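Putative protease (Parabacteroides distasonis ATCC 8503, PDB 3KD4) is of unknown function but is probably an exported hydrolase, perhaps a protease. Local coordinates at residues N51-Q55 / P122-P126; D89-Y93 / Y284-E289; L128-E132 / G321-I325; P154-Y160 / H202-Y208. One frame throughout, in Å; residues are numbered along the deposited sequence.

Contact 1: residues N51-Q55 / P122-P126; sequences NPDFQ and PGYYP
Phe-54 lies almost flat against Tyr-124, its CD1 3.3 Å from CD1 of the tyrosine, and this is the tight part of the contact. The ring planes are 18° apart but slid, so overlap is slight; CB of Phe-54 sits over the tyrosine face, 4.0 Å from the ring centroid, in a CH-pi contact. With its CG placed opposite the backbone N (chi1 -176°), Tyr-124 reaches across the gap, and its OH accepts from ND2 of Asn-51 at 3.1 Å, nearly in the plane of that amide. Asparagine suits this place because its two ends work separately: OD1 receives the backbone N of Asp-53 in an Asx turn and also a bond from Gln-95, while ND2 turns to the tyrosine and, weakly, to Met-268 O. Gln-55 secures the same bend, OE1 taking the backbone N of Asn-51 at 2.8 Å.

The other side is looser and holds a water, to which NE2 of Gln-55 donates at 2.9 Å while also bonding Thr-120; a glycerol sits close to Tyr-125. The solvent side lies at exposed Gly-123, with backbone angles (phi 90°) where a side chain would jam against the preceding carbonyl.

Both tyrosine hydroxyls bond Ala-267 O, weakly for Tyr-124, so these loops probably depend on aromatic cover for contact and on neutral hydrogen bonds for orientation, without charge pairing.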
loop_
_atom_site.group_PDB
_atom_site.type_symbol
_atom_site.label_atom_id
_atom_site.label_comp_id
_atom_site.label_asym_id
_atom_site.label_seq_id
_atom_site.Cartn_x
_atom_site.Cartn_y
_atom_site.Cartn_z
ATOM N N ASN A 51 -3.907 15.360 15.297
ATOM C CA ASN A 51 -4.983 15.028 16.220
ATOM C C ASN A 51 -5.017 16.025 17.370
ATOM O O ASN A 51 -4.201 15.942 18.294
ATOM C CB ASN A 51 -4.752 13.611 16.748
ATOM C CG ASN A 51 -5.870 13.137 17.663
ATOM O OD1 ASN A 51 -6.719 13.903 18.037
ATOM N ND2 ASN A 51 -5.848 11.878 18.027
ATOM N N PRO A 52 -5.968 16.955 17.348
ATOM C CA PRO A 52 -5.984 18.001 18.342
ATOM C C PRO A 52 -6.302 17.552 19.755
ATOM O O PRO A 52 -6.114 18.334 20.667
ATOM C CB PRO A 52 -7.092 18.941 17.865
ATOM C CG PRO A 52 -7.877 18.201 16.907
ATOM C CD PRO A 52 -7.042 17.123 16.351
ATOM N N ASP A 53 -6.758 16.328 19.964
ATOM C CA ASP A 53 -6.883 15.852 21.340
ATOM C C ASP A 53 -5.516 15.787 22.050
ATOM O O ASP A 53 -5.465 15.894 23.262
ATOM C CB ASP A 53 -7.525 14.490 21.399
ATOM C CG ASP A 53 -9.000 14.505 21.029
ATOM O OD1 ASP A 53 -9.627 15.578 20.953
ATOM O OD2 ASP A 53 -9.521 13.404 20.779
ATOM N N PHE A 54 -4.427 15.594 21.306
ATOM C CA PHE A 54 -3.097 15.535 21.913
ATOM C C PHE A 54 -2.051 16.358 21.203
ATOM O O PHE A 54 -0.896 16.444 21.683
ATOM C CB PHE A 54 -2.613 14.086 21.930
ATOM C CG PHE A 54 -3.472 13.169 22.782
ATOM C CD1 PHE A 54 -4.617 12.591 22.270
ATOM C CD2 PHE A 54 -3.126 12.903 24.099
ATOM C CE1 PHE A 54 -5.422 11.765 23.079
ATOM C CE2 PHE A 54 -3.929 12.063 24.895
ATOM C CZ PHE A 54 -5.056 11.506 24.382
ATOM N N GLN A 55 -2.404 16.962 20.066
ATOM C CA GLN A 55 -1.403 17.675 19.288
ATOM C C GLN A 55 -1.795 19.102 19.014
ATOM O O GLN A 55 -2.977 19.416 18.830
ATOM C CB GLN A 55 -1.128 16.965 17.960
ATOM C CG GLN A 55 -0.733 15.506 18.142
ATOM C CD GLN A 55 -0.408 14.801 16.850
ATOM O OE1 GLN A 55 -1.206 14.791 15.918
ATOM N NE2 GLN A 55 0.770 14.200 16.790
ATOM N N PRO A 122 2.399 14.709 26.468
ATOM C CA PRO A 122 2.704 13.399 27.018
ATOM C C PRO A 122 1.504 12.487 26.969
ATOM O O PRO A 122 0.400 12.956 26.977
ATOM C CB PRO A 122 3.072 13.697 28.485
ATOM C CG PRO A 122 3.451 15.102 28.518
ATOM C CD PRO A 122 2.614 15.780 27.453
ATOM N N GLY A 123 1.721 11.196 26.891
ATOM C CA GLY A 123 0.650 10.229 27.017
ATOM C C GLY A 123 -0.050 9.817 25.731
ATOM O O GLY A 123 -1.110 9.194 25.783
ATOM N N TYR A 124 0.450 10.219 24.580
ATOM C CA TYR A 124 -0.206 9.905 23.316
ATOM C C TYR A 124 0.646 8.875 22.571
ATOM O O TYR A 124 0.145 7.867 22.133
ATOM C CB TYR A 124 -0.349 11.157 22.445
ATOM C CG TYR A 124 -1.089 10.947 21.161
ATOM C CD1 TYR A 124 -2.380 10.441 21.164
ATOM C CD2 TYR A 124 -0.504 11.242 19.930
ATOM C CE1 TYR A 124 -3.093 10.248 19.985
ATOM C CE2 TYR A 124 -1.224 11.061 18.719
ATOM C CZ TYR A 124 -2.514 10.559 18.769
ATOM O OH TYR A 124 -3.247 10.342 17.600
ATOM N N TYR A 125 1.936 9.121 22.418
ATOM C CA TYR A 125 2.783 8.142 21.735
ATOM C C TYR A 125 3.603 7.368 22.753
ATOM O O TYR A 125 4.265 7.981 23.566
ATOM C CB TYR A 125 3.700 8.853 20.773
ATOM C CG TYR A 125 3.023 9.387 19.548
ATOM C CD1 TYR A 125 2.095 8.621 18.847
ATOM C CD2 TYR A 125 3.352 10.624 19.044
ATOM C CE1 TYR A 125 1.478 9.123 17.699
ATOM C CE2 TYR A 125 2.761 11.115 17.865
ATOM C CZ TYR A 125 1.811 10.357 17.222
ATOM O OH TYR A 125 1.213 10.832 16.059
ATOM N N PRO A 126 3.594 6.027 22.689
ATOM C CA PRO A 126 4.439 5.240 23.588
ATOM C C PRO A 126 5.931 5.461 23.394
ATOM O O PRO A 126 6.692 5.271 24.331
ATOM C CB PRO A 126 4.084 3.793 23.235
ATOM C CG PRO A 126 2.789 3.839 22.597
ATOM C CD PRO A 126 2.723 5.159 21.874
HETATM O O HOH W 1 2.154 12.707 14.758
#

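Contact 2: residues D89-Y93 / Y284-E289; sequences DAPAY and YGTPLE
This is a loop packed against a helix N-cap: the turn at 89-93 meets strand 284-285 and the capping box that begins helix 287-300, joining parts of the chain nearly two hundred residues apart. In the box, Thr-286 OG1, held between its own backbone N and carbonyl carbon (chi1 69°), accepts from the backbone N of Glu-289, and Glu-289 OE1 accepts from the backbone N of Thr-286.

Tyr-284 carries most of the packing. Its OH accepts from the backbone N of Ala-92 at 2.9 Å, within the short 3-10 segment 91-92. CA of Ala-90 lies over one face of the ring, and Pro-91 CD comes to 3.7 Å from Tyr-284 CE2. The two tyrosines run antiparallel past each other, bringing Tyr-93 CE2 to 3.8 Å from Tyr-284 CE1, near the plane of the Tyr-284 ring. A tyrosine suits both positions, since a flat wall is needed along the way and a hydroxyl at the end.

The hydroxyl of Tyr-93 arrives beside the box, 3.4 Å from Thr-286 CG2, and donates weakly to Glu-289 OE1. Arg-274 ties the group together: it forms a salt bridge with Glu-289 and a hydrogen bond to Tyr-284 O. Glu-289 OE1 is thus a shared acceptor, taking the backbone N of Thr-286 at 3.0 Å on its anti side, 31° out of the carboxylate plane.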
loop_
_atom_site.group_PDB
_atom_site.type_symbol
_atom_site.label_atom_id
_atom_site.label_comp_id
_atom_site.label_asym_id
_atom_site.label_seq_id
_atom_site.Cartn_x
_atom_site.Cartn_y
_atom_site.Cartn_z
ATOM N N ASP A 89 -17.237 10.182 7.478
ATOM C CA ASP A 89 -18.307 9.268 7.946
ATOM C C ASP A 89 -17.900 8.377 9.106
ATOM O O ASP A 89 -18.436 7.284 9.225
ATOM C CB ASP A 89 -18.830 8.370 6.791
ATOM C CG ASP A 89 -19.098 9.148 5.515
ATOM O OD1 ASP A 89 -19.890 10.112 5.552
ATOM O OD2 ASP A 89 -18.488 8.803 4.472
ATOM N N ALA A 90 -16.968 8.826 9.957
ATOM C CA ALA A 90 -16.391 7.992 11.040
ATOM C C ALA A 90 -16.371 8.811 12.332
ATOM O O ALA A 90 -15.337 9.399 12.702
ATOM C CB ALA A 90 -15.014 7.515 10.686
ATOM N N PRO A 91 -17.529 8.839 13.022
ATOM C CA PRO A 91 -17.829 9.727 14.124
ATOM C C PRO A 91 -16.829 9.735 15.216
ATOM O O PRO A 91 -16.554 10.797 15.774
ATOM C CB PRO A 91 -19.147 9.181 14.646
ATOM C CG PRO A 91 -19.821 8.712 13.416
ATOM C CD PRO A 91 -18.729 8.080 12.615
ATOM N N ALA A 92 -16.293 8.566 15.542
ATOM C CA ALA A 92 -15.303 8.470 16.603
ATOM C C ALA A 92 -14.034 9.275 16.305
ATOM O O ALA A 92 -13.297 9.603 17.237
ATOM C CB ALA A 92 -14.932 6.993 16.854
ATOM N N TYR A 93 -13.782 9.577 15.027
ATOM C CA TYR A 93 -12.574 10.302 14.599
ATOM C C TYR A 93 -12.842 11.677 14.050
ATOM O O TYR A 93 -12.006 12.262 13.349
ATOM C CB TYR A 93 -11.846 9.494 13.530
ATOM C CG TYR A 93 -11.651 8.119 14.001
ATOM C CD1 TYR A 93 -10.699 7.830 14.967
ATOM C CD2 TYR A 93 -12.499 7.101 13.567
ATOM C CE1 TYR A 93 -10.559 6.581 15.432
ATOM C CE2 TYR A 93 -12.353 5.843 14.032
ATOM C CZ TYR A 93 -11.390 5.586 14.958
ATOM O OH TYR A 93 -11.251 4.316 15.406
ATOM N N TYR A 284 -18.011 0.250 12.124
ATOM C CA TYR A 284 -16.837 0.644 11.350
ATOM C C TYR A 284 -15.639 0.400 12.255
ATOM O O TYR A 284 -15.771 0.372 13.463
ATOM C CB TYR A 284 -16.906 2.103 10.863
ATOM C CG TYR A 284 -16.970 3.116 11.975
ATOM C CD1 TYR A 284 -15.824 3.648 12.530
ATOM C CD2 TYR A 284 -18.198 3.553 12.461
ATOM C CE1 TYR A 284 -15.896 4.564 13.571
ATOM C CE2 TYR A 284 -18.282 4.471 13.468
ATOM C CZ TYR A 284 -17.139 4.976 14.029
ATOM O OH TYR A 284 -17.264 5.890 15.054
ATOM N N GLY A 285 -14.477 0.191 11.665
ATOM C CA GLY A 285 -13.254 0.042 12.417
ATOM C C GLY A 285 -12.036 0.342 11.555
ATOM O O GLY A 285 -12.060 0.196 10.332
ATOM N N THR A 286 -10.966 0.751 12.212
ATOM C CA THR A 286 -9.666 0.894 11.560
ATOM C C THR A 286 -9.159 -0.502 11.277
ATOM O O THR A 286 -9.653 -1.447 11.864
ATOM C CB THR A 286 -8.701 1.631 12.459
ATOM O OG1 THR A 286 -8.377 0.805 13.586
ATOM C CG2 THR A 286 -9.324 2.966 12.925
ATOM N N PRO A 287 -8.178 -0.648 10.361
ATOM C CA PRO A 287 -7.583 -1.959 10.129
ATOM C C PRO A 287 -7.122 -2.645 11.412
ATOM O O PRO A 287 -7.325 -3.841 11.576
ATOM C CB PRO A 287 -6.392 -1.650 9.216
ATOM C CG PRO A 287 -6.882 -0.435 8.420
ATOM C CD PRO A 287 -7.628 0.382 9.459
ATOM N N LEU A 288 -6.546 -1.866 12.324
ATOM C CA LEU A 288 -6.028 -2.380 13.571
ATOM C C LEU A 288 -7.180 -2.894 14.453
ATOM O O LEU A 288 -7.084 -3.960 15.045
ATOM C CB LEU A 288 -5.232 -1.303 14.297
ATOM C CG LEU A 288 -4.594 -1.674 15.636
ATOM C CD1 LEU A 288 -3.564 -2.799 15.450
ATOM C CD2 LEU A 288 -3.945 -0.411 16.309
ATOM N N GLU A 289 -8.246 -2.116 14.540
ATOM C CA GLU A 289 -9.447 -2.517 15.287
ATOM C C GLU A 289 -10.071 -3.783 14.716
ATOM O O GLU A 289 -10.461 -4.683 15.456
ATOM C CB GLU A 289 -10.476 -1.385 15.289
ATOM C CG GLU A 289 -10.147 -0.277 16.276
ATOM C CD GLU A 289 -11.041 0.967 16.142
ATOM O OE1 GLU A 289 -11.712 1.115 15.091
ATOM O OE2 GLU A 289 -11.097 1.785 17.098
#

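Contact 3: residues L128-E132 / G321-I325; sequences LDINE and GLAAI
Asp-129 grips the turn at 321-325 with both oxygens of its carboxylate. OD2 takes the backbone N of Leu-322 on its syn lone pair at 2.6 Å, and OD1 receives the backbone N of Ala-323 at 3.0 Å, from 44° above the carboxylate plane. Setting CG opposite the backbone N (chi1 -167°) carries the group away from this face of the strand to these two N-H groups. Residues 322-324 have helical backbone angles and 322-325 form a type I turn, so the carboxylate sits where successive N-H groups point, and its negative charge would probably be steadied there. Replacing the aspartate with an alanine would probably leave the N-H groups of Leu-322 and Ala-323 without the carboxylate that accepts both and the turn less firmly fixed.

Ala-323 fits as a small residue: its CB lies 3.3 Å from Asp-129 OD1 and 3.8 Å from CB of Asn-131, so a larger side chain would press on the carboxylate. Asn-131, two residues along and on the same side of the strand as Asp-129, adds a weak bond from ND2 to Ala-323 O at 3.3 Å. Gly-321 is needed for closeness, because a side chain there would run into Asp-129 OD1; its backbone N donates to a water lodged beside that oxygen.

Ile-130 points the opposite way, onto Trp-15 of strand 6-17 and Ile-147 of strand 140-150. Leu-322 packs on Ala-214, Leu-215 and Leu-218, so the turn is held between strand 129-133 and helix 211-222.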
loop_
_atom_site.group_PDB
_atom_site.type_symbol
_atom_site.label_atom_id
_atom_site.label_comp_id
_atom_site.label_asym_id
_atom_site.label_seq_id
_atom_site.Cartn_x
_atom_site.Cartn_y
_atom_site.Cartn_z
ATOM N N LEU A 128 9.167 7.376 20.415
ATOM C CA LEU A 128 9.475 8.030 19.154
ATOM C C LEU A 128 9.571 6.913 18.106
ATOM O O LEU A 128 10.316 5.952 18.276
ATOM C CB LEU A 128 10.780 8.845 19.252
ATOM C CG LEU A 128 11.190 9.603 17.997
ATOM C CD1 LEU A 128 10.057 10.567 17.535
ATOM C CD2 LEU A 128 12.477 10.443 18.153
ATOM N N ASP A 129 8.821 7.041 17.013
ATOM C CA ASP A 129 8.601 5.954 16.083
ATOM C C ASP A 129 8.455 6.566 14.657
ATOM O O ASP A 129 7.426 7.135 14.349
ATOM C CB ASP A 129 7.328 5.200 16.504
ATOM C CG ASP A 129 7.147 3.842 15.804
ATOM O OD1 ASP A 129 7.801 3.544 14.766
ATOM O OD2 ASP A 129 6.316 3.051 16.336
ATOM N N ILE A 130 9.510 6.468 13.865
ATOM C CA ILE A 130 9.657 7.218 12.615
ATOM C C ILE A 130 9.821 6.235 11.462
ATOM O O ILE A 130 10.522 5.239 11.595
ATOM C CB ILE A 130 10.901 8.127 12.684
ATOM C CG1 ILE A 130 10.745 9.185 13.801
ATOM C CG2 ILE A 130 11.138 8.882 11.394
ATOM C CD1 ILE A 130 12.082 9.800 14.209
ATOM N N ASN A 131 9.130 6.522 10.357
ATOM C CA ASN A 131 9.322 5.873 9.086
ATOM C C ASN A 131 9.060 6.915 7.999
ATOM O O ASN A 131 7.944 7.019 7.481
ATOM C CB ASN A 131 8.345 4.700 8.920
ATOM C CG ASN A 131 8.464 4.034 7.560
ATOM O OD1 ASN A 131 9.561 3.906 7.006
ATOM N ND2 ASN A 131 7.339 3.588 7.027
ATOM N N GLU A 132 10.065 7.702 7.654
ATOM C CA GLU A 132 9.823 8.872 6.839
ATOM C C GLU A 132 10.425 8.718 5.460
ATOM O O GLU A 132 11.616 8.496 5.314
ATOM C CB GLU A 132 10.389 10.120 7.516
ATOM C CG GLU A 132 9.976 11.417 6.852
ATOM C CD GLU A 132 8.552 11.823 7.192
ATOM O OE1 GLU A 132 7.921 11.151 8.034
ATOM O OE2 GLU A 132 8.074 12.820 6.611
ATOM N N GLY A 321 10.008 0.470 14.732
ATOM C CA GLY A 321 8.801 0.514 15.561
ATOM C C GLY A 321 7.579 0.160 14.724
ATOM O O GLY A 321 7.642 -0.598 13.734
ATOM N N LEU A 322 6.459 0.705 15.124
ATOM C CA LEU A 322 5.180 0.419 14.483
ATOM C C LEU A 322 4.958 1.241 13.207
ATOM O O LEU A 322 4.168 0.847 12.348
ATOM C CB LEU A 322 4.066 0.654 15.507
ATOM C CG LEU A 322 4.144 -0.147 16.831
ATOM C CD1 LEU A 322 2.904 0.169 17.718
ATOM C CD2 LEU A 322 4.307 -1.678 16.648
ATOM N N ALA A 323 5.668 2.353 13.064
ATOM C CA ALA A 323 5.498 3.252 11.917
ATOM C C ALA A 323 5.899 2.588 10.612
ATOM O O ALA A 323 5.344 2.907 9.588
ATOM C CB ALA A 323 6.260 4.635 12.119
ATOM N N ALA A 324 6.809 1.624 10.661
ATOM C CA ALA A 324 7.219 0.883 9.486
ATOM C C ALA A 324 6.198 -0.234 9.076
ATOM O O ALA A 324 6.373 -0.838 8.026
ATOM C CB ALA A 324 8.602 0.266 9.729
ATOM N N ILE A 325 5.157 -0.503 9.879
ATOM C CA ILE A 325 4.174 -1.540 9.532
ATOM C C ILE A 325 3.334 -1.044 8.339
ATOM O O ILE A 325 2.828 0.073 8.379
ATOM C CB ILE A 325 3.283 -1.901 10.706
ATOM C CG1 ILE A 325 4.124 -2.513 11.843
ATOM C CG2 ILE A 325 2.121 -2.872 10.287
ATOM C CD1 ILE A 325 3.346 -2.733 13.166
HETATM O O HOH W 2 9.621 2.821 12.938
#

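Contact 4: residues P154-Y160 / H202-Y208; sequences PLACGLY and HLVASTY
Tyr-160 and His-202 open a run of paired backbone bonds: Tyr-160 N gives to His-202 O, and His-202 N to Tyr-160 O, both at 2.8 Å. Gly-158 with Val-204 and Ala-156 with Ser-206 repeat the reciprocal pattern, Val-204 N giving to Gly-158 O at 2.9 Å. In the non-hydrogen-bonded pair of Cys-157 and Ala-205 the CA atoms draw to 4.0 Å and CB of Cys-157 meets CB of Ala-205 at 3.6 Å; small residues suit that spacing.

The ring of Tyr-160, turned with CG opposite the carbonyl carbon (chi1 -71°), leans across the strand pair until CD1 is 4.0 Å from Val-204 CG2. It also passes beside Gly-158, where a CB would be crowded by CE1, and its OH bonds the backbone N of Asp-316. A serine in place of Tyr-160 would probably uncover Val-204 and leave that N without its hydroxyl partner.

Strands 156-160 and 202-206 are neighbours in an antiparallel three-stranded sheet, the first at one margin and the second in the middle, running at 177° to each other. Cys-157, Leu-159, Leu-203 and Ala-205 share one face, which packs on Trp-179 of strand 174-184 and Ile-147 of strand 140-150, in the larger sheet. Past the strand, OG of Ser-206 accepts the backbone N of Tyr-208 at 3.0 Å in an ST turn, and Thr-207 OG1 receives Leu-128 N from the third strand's approach.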
loop_
_atom_site.group_PDB
_atom_site.type_symbol
_atom_site.label_atom_id
_atom_site.label_comp_id
_atom_site.label_asym_id
_atom_site.label_seq_id
_atom_site.Cartn_x
_atom_site.Cartn_y
_atom_site.Cartn_z
ATOM N N PRO A 154 16.969 4.469 24.736
ATOM C CA PRO A 154 17.483 3.678 23.607
ATOM C C PRO A 154 17.033 4.272 22.276
ATOM O O PRO A 154 15.938 4.765 22.181
ATOM C CB PRO A 154 16.843 2.299 23.825
ATOM C CG PRO A 154 15.562 2.606 24.551
ATOM C CD PRO A 154 15.933 3.752 25.493
ATOM N N LEU A 155 17.887 4.236 21.266
ATOM C CA LEU A 155 17.537 4.735 19.968
ATOM C C LEU A 155 18.142 3.801 18.918
ATOM O O LEU A 155 19.328 3.511 18.938
ATOM C CB LEU A 155 17.989 6.182 19.787
ATOM C CG LEU A 155 17.786 6.789 18.393
ATOM C CD1 LEU A 155 16.331 6.884 18.060
ATOM C CD2 LEU A 155 18.441 8.175 18.307
ATOM N N ALA A 156 17.298 3.255 18.062
ATOM C CA ALA A 156 17.794 2.561 16.873
ATOM C C ALA A 156 17.349 3.410 15.694
ATOM O O ALA A 156 16.218 3.889 15.656
ATOM C CB ALA A 156 17.243 1.136 16.792
ATOM N N CYS A 157 18.272 3.655 14.772
ATOM C CA CYS A 157 17.939 4.446 13.603
ATOM C C CYS A 157 18.759 4.004 12.411
ATOM O O CYS A 157 19.904 3.508 12.536
ATOM C CB CYS A 157 18.118 5.950 13.890
ATOM S SG CYS A 157 19.663 6.423 14.739
ATOM N N GLY A 158 18.152 4.174 11.251
ATOM C CA GLY A 158 18.808 3.845 10.019
ATOM C C GLY A 158 18.235 4.654 8.880
ATOM O O GLY A 158 17.034 4.897 8.819
ATOM N N LEU A 159 19.123 5.023 7.972
ATOM C CA LEU A 159 18.734 5.648 6.736
ATOM C C LEU A 159 18.821 4.560 5.667
ATOM O O LEU A 159 19.893 4.090 5.350
ATOM C CB LEU A 159 19.700 6.808 6.468
ATOM C CG LEU A 159 19.458 7.635 5.220
ATOM C CD1 LEU A 159 18.051 8.221 5.286
ATOM C CD2 LEU A 159 20.511 8.734 5.031
ATOM N N TYR A 160 17.689 4.124 5.154
ATOM C CA TYR A 160 17.625 3.126 4.092
ATOM C C TYR A 160 17.576 3.800 2.745
ATOM O O TYR A 160 16.928 4.844 2.586
ATOM C CB TYR A 160 16.355 2.292 4.221
ATOM C CG TYR A 160 16.385 1.366 5.391
ATOM C CD1 TYR A 160 16.120 1.839 6.678
ATOM C CD2 TYR A 160 16.752 0.017 5.221
ATOM C CE1 TYR A 160 16.173 0.980 7.795
ATOM C CE2 TYR A 160 16.825 -0.856 6.311
ATOM C CZ TYR A 160 16.515 -0.374 7.590
ATOM O OH TYR A 160 16.595 -1.235 8.645
ATOM N N HIS A 202 14.689 6.464 3.012
ATOM C CA HIS A 202 13.735 6.489 4.086
ATOM C C HIS A 202 14.507 6.487 5.398
ATOM O O HIS A 202 15.449 5.689 5.567
ATOM C CB HIS A 202 12.889 5.213 4.128
ATOM C CG HIS A 202 11.679 5.239 3.273
ATOM N ND1 HIS A 202 11.742 5.096 1.901
ATOM C CD2 HIS A 202 10.360 5.282 3.594
ATOM C CE1 HIS A 202 10.511 5.102 1.407
ATOM N NE2 HIS A 202 9.657 5.220 2.412
ATOM N N LEU A 203 14.059 7.307 6.345
ATOM C CA LEU A 203 14.609 7.294 7.703
ATOM C C LEU A 203 13.657 6.458 8.556
ATOM O O LEU A 203 12.445 6.739 8.610
ATOM C CB LEU A 203 14.719 8.717 8.240
ATOM C CG LEU A 203 15.192 8.872 9.690
ATOM C CD1 LEU A 203 16.665 8.381 9.788
ATOM C CD2 LEU A 203 15.014 10.310 10.167
ATOM N N VAL A 204 14.198 5.439 9.220
ATOM C CA VAL A 204 13.435 4.581 10.129
ATOM C C VAL A 204 14.145 4.588 11.467
ATOM O O VAL A 204 15.363 4.417 11.539
ATOM C CB VAL A 204 13.301 3.144 9.579
ATOM C CG1 VAL A 204 12.476 2.220 10.542
ATOM C CG2 VAL A 204 12.718 3.201 8.157
ATOM N N ALA A 205 13.373 4.815 12.524
ATOM C CA ALA A 205 13.943 4.975 13.855
ATOM C C ALA A 205 12.901 4.711 14.911
ATOM O O ALA A 205 11.674 4.914 14.702
ATOM C CB ALA A 205 14.573 6.410 14.049
ATOM N N SER A 206 13.395 4.301 16.077
ATOM C CA SER A 206 12.543 3.910 17.186
ATOM C C SER A 206 13.245 4.070 18.514
ATOM O O SER A 206 14.433 3.762 18.624
ATOM C CB SER A 206 12.150 2.433 17.012
ATOM O OG SER A 206 11.455 1.921 18.121
ATOM N N THR A 207 12.490 4.499 19.528
ATOM C CA THR A 207 12.959 4.488 20.899
ATOM C C THR A 207 12.336 3.379 21.728
ATOM O O THR A 207 12.550 3.334 22.939
ATOM C CB THR A 207 12.781 5.862 21.604
ATOM O OG1 THR A 207 11.407 6.176 21.735
ATOM C CG2 THR A 207 13.556 7.012 20.855
ATOM N N TYR A 208 11.584 2.457 21.113
ATOM C CA TYR A 208 11.223 1.259 21.854
ATOM C C TYR A 208 12.529 0.458 22.154
ATOM O O TYR A 208 13.514 0.604 21.465
ATOM C CB TYR A 208 10.305 0.370 21.032
ATOM C CG TYR A 208 8.876 0.862 20.857
ATOM C CD1 TYR A 208 7.951 0.715 21.859
ATOM C CD2 TYR A 208 8.454 1.421 19.645
ATOM C CE1 TYR A 208 6.624 1.116 21.676
ATOM C CE2 TYR A 208 7.183 1.811 19.471
ATOM C CZ TYR A 208 6.265 1.627 20.475
ATOM O OH TYR A 208 5.002 2.031 20.275
#

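Contacts 3 and 4 form one unit, their centres about 8 Å apart: strand 129-133 pairs with strand 202-206, Ile-130 N lying 2.8 Å from Ala-205 O, and Tyr-208 CE2 comes to 3.5 Å from Asp-129 OD2. Contact 1 leads straight into contact 3 along the chain and touches contact 4 where Pro-126 CB meets Tyr-208 OH at 3.6 Å. Contact 2 touches none of the others, though its nearest atoms come within about 6 Å of contact 1; its centre lies about 29 Å from that of contact 4. Its segments alternate along the chain with those of contacts 1 and 3. Glycerol, probably from the crystallisation liquor, lies within about 4 Å of contacts 1, 3 and 4 and may mark pockets; no active site is assigned.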